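Local structure of alkaline phosphatase PHOX (Pseudomonas fluorescens, 4ALF) at residues A[531-536]-A[547-552]. The protein probably hydrolyses phosphate monoesters as a calcium-dependent alkaline phosphatase built on a beta-propeller fold. Numbering follows the deposited sequence.
Sequences CEVTGI and VGIQHP. With CA (calcium ion), chain F; EDO (1,2-ethanediol), chain J.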
# COMPACT_ATOMS: atom_id res chain seq x y z
N CYS A 531 12.22 -10.60 -4.55
CA CYS A 531 11.04 -9.74 -4.72
C CYS A 531 10.10 -9.78 -3.52
O CYS A 531 10.22 -10.66 -2.65
CB CYS A 531 10.22 -10.15 -5.95
SG CYS A 531 9.05 -11.53 -5.73
N GLU A 532 9.14 -8.87 -3.50
CA GLU A 532 7.89 -9.08 -2.79
C GLU A 532 6.78 -9.07 -3.83
O GLU A 532 6.95 -8.53 -4.93
CB GLU A 532 7.64 -8.06 -1.66
CG GLU A 532 7.46 -6.63 -2.13
CD GLU A 532 7.52 -5.66 -0.95
OE1 GLU A 532 8.64 -5.35 -0.53
OE2 GLU A 532 6.45 -5.29 -0.44
N VAL A 533 5.66 -9.68 -3.48
CA VAL A 533 4.51 -9.75 -4.33
C VAL A 533 3.55 -8.68 -3.82
O VAL A 533 3.18 -8.69 -2.63
CB VAL A 533 3.89 -11.17 -4.29
CG1 VAL A 533 2.63 -11.19 -5.09
CG2 VAL A 533 4.92 -12.19 -4.82
N THR A 534 3.14 -7.73 -4.67
CA THR A 534 2.37 -6.57 -4.19
C THR A 534 1.65 -5.95 -5.36
O THR A 534 2.16 -5.96 -6.48
CB THR A 534 3.31 -5.60 -3.46
OG1 THR A 534 2.53 -4.60 -2.81
CG2 THR A 534 4.38 -5.00 -4.38
N GLY A 535 0.46 -5.42 -5.10
CA GLY A 535 -0.38 -4.87 -6.14
C GLY A 535 -1.25 -5.94 -6.73
O GLY A 535 -0.75 -7.00 -7.16
N ILE A 536 -2.54 -5.68 -6.77
CA ILE A 536 -3.47 -6.61 -7.38
C ILE A 536 -4.65 -5.88 -8.01
O ILE A 536 -5.20 -4.94 -7.42
CB ILE A 536 -3.94 -7.70 -6.38
CG1 ILE A 536 -4.84 -8.74 -7.08
CG2 ILE A 536 -4.62 -7.12 -5.14
CD1 ILE A 536 -5.17 -9.98 -6.28
N VAL A 547 -0.76 -8.60 -11.11
CA VAL A 547 -0.06 -8.64 -9.84
C VAL A 547 1.33 -8.07 -10.02
O VAL A 547 1.99 -8.31 -11.05
CB VAL A 547 -0.05 -10.08 -9.27
CG1 VAL A 547 0.67 -11.03 -10.22
CG2 VAL A 547 0.54 -10.11 -7.86
N GLY A 548 1.82 -7.32 -9.03
CA GLY A 548 3.14 -6.75 -9.09
C GLY A 548 4.21 -7.62 -8.47
O GLY A 548 3.99 -8.30 -7.47
N ILE A 549 5.37 -7.59 -9.12
CA ILE A 549 6.60 -8.18 -8.64
C ILE A 549 7.52 -7.00 -8.37
O ILE A 549 7.98 -6.37 -9.34
CB ILE A 549 7.20 -9.13 -9.69
CG1 ILE A 549 6.24 -10.30 -9.98
CG2 ILE A 549 8.54 -9.63 -9.23
CD1 ILE A 549 5.79 -11.07 -8.78
N GLN A 550 7.76 -6.70 -7.10
CA GLN A 550 8.47 -5.51 -6.72
C GLN A 550 9.90 -5.87 -6.28
O GLN A 550 10.10 -6.86 -5.58
CB GLN A 550 7.74 -4.78 -5.56
CG GLN A 550 8.26 -3.39 -5.27
CD GLN A 550 7.74 -2.85 -3.97
OE1 GLN A 550 7.86 -3.50 -2.94
NE2 GLN A 550 7.11 -1.67 -4.02
N HIS A 551 10.85 -5.05 -6.73
CA HIS A 551 12.29 -5.18 -6.42
C HIS A 551 12.85 -6.58 -6.56
O HIS A 551 13.57 -7.04 -5.67
CB HIS A 551 12.68 -4.55 -5.04
CG HIS A 551 11.99 -5.16 -3.85
ND1 HIS A 551 12.29 -6.38 -3.36
CD2 HIS A 551 11.02 -4.64 -3.04
CE1 HIS A 551 11.52 -6.62 -2.30
NE2 HIS A 551 10.73 -5.56 -2.11
N PRO A 552 12.55 -7.29 -7.65
CA PRO A 552 13.30 -8.53 -7.84
C PRO A 552 14.80 -8.29 -7.74
O PRO A 552 15.32 -7.32 -8.24
CB PRO A 552 12.89 -8.98 -9.26
CG PRO A 552 12.51 -7.71 -9.94
CD PRO A 552 11.86 -6.87 -8.87
CA CA F . 8.06 -4.03 1.36
C1 EDO J . 14.93 -4.68 -9.61
O1 EDO J . 15.05 -4.63 -8.17
C2 EDO J . 15.48 -3.45 -10.33
O2 EDO J . 15.45 -2.32 -9.48
O HOH W 1 7.54 -2.50 -0.37
O HOH W 2 9.91 -5.31 2.47
O HOH W 3 10.24 -2.87 0.89
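E532 pairs with Q550 across an antiparallel beta hairpin, strand 532-538 at one edge of a four-stranded sheet with its neighbour 544-550, consistent with a beta-propeller blade, and the carboxylate of E532 leaves that sheet to bind a calcium ion. E532 N bonds to Q550 O, and Q550 N to E532 O. Further along, glycine suits position 535 because at its backbone angles (phi 88°, psi 128°) a CB would be jammed against T534 O.

The two faces of the hairpin differ in character. V533, V547 and I549 form the oily one, with V533 CG1 lying 3.6 Å from V547 CG2, and L492 of strand 489-493 packs against both valines. The other face is polar. T534 turns CG2 onto Q550 CB at 3.6 Å, which leaves its OG1 anti to the backbone N (chi1 -171°) for D69. The amide of Q550 runs beside the carboxylate, turned 76° from it; its NE2 bonds to N67 O, while OE1 lies within hydrogen-bonding reach of a calcium-bound water.

Glutamate suits this end of the strand because its extended chain brings both oxygens to the metal, E532 OE1 lying 2.4 Å and E532 OE2 2.7 Å from the calcium ion; D494 binds the same ion. Histidine suits the turn after the strand because it has a nitrogen for each side: ND1 bonds to G530 O and NE2 to the glutamate. With an alanine at H551, E532 OE1 would probably lose its N-H mate and G530 O its imidazole donor. H551 NE2 donates to the anti side of E532 OE1 at 2.6 Å, its ring 87° from the carboxylate plane.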